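DTDP Sugar Isomerase (Desulfovibrio desulfuricans subsp. desulfuricans str. G20, PDB 3EJK) probably catalyses the epimerisation of dTDP-4-dehydro-6-deoxy-D-glucose at C3' and C5' to give dTDP-4-dehydro-L-rhamnose. Local coordinates at residues A[87-91]-A[158-163]. Numbering follows the deposited sequence.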
loop_
_atom_site.group_PDB
_atom_site.type_symbol
_atom_site.label_atom_id
_atom_site.label_comp_id
_atom_site.label_asym_id
_atom_site.label_seq_id
_atom_site.Cartn_x
_atom_site.Cartn_y
_atom_site.Cartn_z
ATOM N N VAL A 87 2.964 -6.345 -16.174
ATOM C CA VAL A 87 3.745 -7.397 -15.538
ATOM C C VAL A 87 3.923 -8.557 -16.504
ATOM O O VAL A 87 3.013 -8.907 -17.246
ATOM C CB VAL A 87 3.062 -7.969 -14.268
ATOM C CG1 VAL A 87 3.989 -8.998 -13.581
ATOM C CG2 VAL A 87 2.654 -6.865 -13.297
ATOM N N VAL A 88 5.124 -9.117 -16.514
ATOM C CA VAL A 88 5.380 -10.322 -17.277
ATOM C C VAL A 88 5.949 -11.380 -16.358
ATOM O O VAL A 88 6.861 -11.127 -15.570
ATOM C CB VAL A 88 6.340 -10.118 -18.452
ATOM C CG1 VAL A 88 6.672 -11.468 -19.087
ATOM C CG2 VAL A 88 5.764 -9.143 -19.493
ATOM N N LEU A 89 5.384 -12.573 -16.477
ATOM C CA LEU A 89 5.804 -13.736 -15.687
ATOM C C LEU A 89 6.381 -14.763 -16.639
ATOM O O LEU A 89 5.895 -14.927 -17.740
ATOM C CB LEU A 89 4.614 -14.359 -14.932
ATOM C CG LEU A 89 3.780 -13.445 -14.020
ATOM C CD1 LEU A 89 2.819 -14.315 -13.204
ATOM C CD2 LEU A 89 4.680 -12.676 -13.121
ATOM N N TYR A 90 7.466 -15.395 -16.209
ATOM C CA TYR A 90 8.142 -16.448 -16.982
ATOM C C TYR A 90 8.413 -17.668 -16.122
ATOM O O TYR A 90 9.099 -17.596 -15.104
ATOM C CB TYR A 90 9.446 -15.966 -17.594
ATOM C CG TYR A 90 10.241 -17.121 -18.159
ATOM C CD1 TYR A 90 9.748 -17.867 -19.217
ATOM C CD2 TYR A 90 11.472 -17.469 -17.623
ATOM C CE1 TYR A 90 10.446 -18.931 -19.719
ATOM C CE2 TYR A 90 12.185 -18.522 -18.142
ATOM C CZ TYR A 90 11.667 -19.246 -19.179
ATOM O OH TYR A 90 12.368 -20.303 -19.675
ATOM N N ASP A 91 7.831 -18.778 -16.549
ATOM C CA ASP A 91 7.942 -20.051 -15.822
ATOM C C ASP A 91 9.217 -20.811 -16.167
ATOM O O ASP A 91 9.281 -21.555 -17.143
ATOM C CB ASP A 91 6.722 -20.918 -16.098
ATOM C CG ASP A 91 6.580 -22.054 -15.121
ATOM O OD1 ASP A 91 7.561 -22.351 -14.396
ATOM O OD2 ASP A 91 5.477 -22.647 -15.091
ATOM N N PHE A 158 17.885 -15.466 -21.553
ATOM C CA PHE A 158 17.280 -16.774 -21.190
ATOM C C PHE A 158 15.826 -16.603 -20.725
ATOM O O PHE A 158 15.094 -17.569 -20.562
ATOM C CB PHE A 158 18.128 -17.563 -20.168
ATOM C CG PHE A 158 18.150 -16.966 -18.800
ATOM C CD1 PHE A 158 19.064 -15.993 -18.470
ATOM C CD2 PHE A 158 17.239 -17.372 -17.853
ATOM C CE1 PHE A 158 19.071 -15.440 -17.223
ATOM C CE2 PHE A 158 17.239 -16.816 -16.604
ATOM C CZ PHE A 158 18.157 -15.849 -16.289
ATOM N N ILE A 159 15.412 -15.353 -20.548
ATOM C CA ILE A 159 14.025 -15.049 -20.167
ATOM C C ILE A 159 13.380 -14.469 -21.440
ATOM O O ILE A 159 13.683 -13.334 -21.835
ATOM C CB ILE A 159 13.946 -14.118 -18.948
ATOM C CG1 ILE A 159 14.643 -14.781 -17.749
ATOM C CG2 ILE A 159 12.468 -13.817 -18.577
ATOM C CD1 ILE A 159 14.621 -13.951 -16.467
ATOM N N PRO A 160 12.491 -15.253 -22.088
ATOM C CA PRO A 160 12.008 -14.953 -23.447
ATOM C C PRO A 160 11.015 -13.831 -23.632
ATOM O O PRO A 160 9.990 -14.001 -24.291
ATOM C CB PRO A 160 11.409 -16.277 -23.893
ATOM C CG PRO A 160 10.878 -16.831 -22.617
ATOM C CD PRO A 160 11.958 -16.543 -21.618
ATOM N N PHE A 161 11.345 -12.687 -23.052
ATOM C CA PHE A 161 10.544 -11.490 -23.257
ATOM C C PHE A 161 11.413 -10.246 -23.351
ATOM O O PHE A 161 12.231 -9.978 -22.477
ATOM C CB PHE A 161 9.507 -11.298 -22.145
ATOM C CG PHE A 161 8.636 -10.090 -22.352
ATOM C CD1 PHE A 161 7.516 -10.168 -23.140
ATOM C CD2 PHE A 161 8.955 -8.871 -21.774
ATOM C CE1 PHE A 161 6.709 -9.050 -23.351
ATOM C CE2 PHE A 161 8.162 -7.751 -21.981
ATOM C CZ PHE A 161 7.029 -7.847 -22.781
ATOM N N SER A 162 11.160 -9.467 -24.393
ATOM C CA SER A 162 11.917 -8.242 -24.657
ATOM C C SER A 162 11.247 -6.981 -24.144
ATOM O O SER A 162 10.322 -6.458 -24.740
ATOM C CB SER A 162 12.167 -8.088 -26.151
ATOM O OG SER A 162 12.872 -6.899 -26.419
ATOM N N TRP A 163 11.753 -6.477 -23.039
ATOM C CA TRP A 163 11.225 -5.244 -22.475
ATOM C C TRP A 163 11.484 -4.100 -23.409
ATOM O O TRP A 163 10.725 -3.145 -23.464
ATOM C CB TRP A 163 11.833 -4.920 -21.110
ATOM C CG TRP A 163 11.203 -5.708 -20.072
ATOM C CD1 TRP A 163 11.746 -6.744 -19.385
ATOM C CD2 TRP A 163 9.860 -5.574 -19.613
ATOM N NE1 TRP A 163 10.826 -7.252 -18.507
ATOM C CE2 TRP A 163 9.657 -6.554 -18.631
ATOM C CE3 TRP A 163 8.803 -4.721 -19.941
ATOM C CZ2 TRP A 163 8.445 -6.712 -17.976
ATOM C CZ3 TRP A 163 7.598 -4.881 -19.280
ATOM C CH2 TRP A 163 7.430 -5.866 -18.314
#
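With chi1 of Val88 at 173°, CG1 lies anti to the backbone N and CG2 beside it, and both methyls reach the Phe161 ring; Phe161 too has CG anti to its backbone N (chi1 -178°). CG2 does most of the touching: it sits over the middle of one ring face, 3.7 Å from CE2 of Phe161, in a CH-pi contact only 11° off the ring normal. The same methyl is 3.9 Å from Trp163 CH2, so one methyl touches both aromatic rings; CE2 of Phe161 in turn lies over the indole. Two residues along the strand, Tyr90 repeats the theme with the roles reversed. Here the loop supplies the CH group: Pro160 CD rests over one face of the phenol ring, 3.4 Å from Tyr90 CE1, and the two side chains cross at roughly a right angle. Ile159 CG2 packs 3.8 Å from Tyr90 CB. The chain doubles back at Pro160 in an inverse gamma turn, closed by Phe161 N bonding to Ile159 O at 2.7 Å. This irregular segment thus lies across a face of the five-stranded antiparallel sheet of a cupin-type fold: Ile159 and Trp163 also meet strands 65-71 and 123-128, while Phe161 touches Gln104 on strand 102-108.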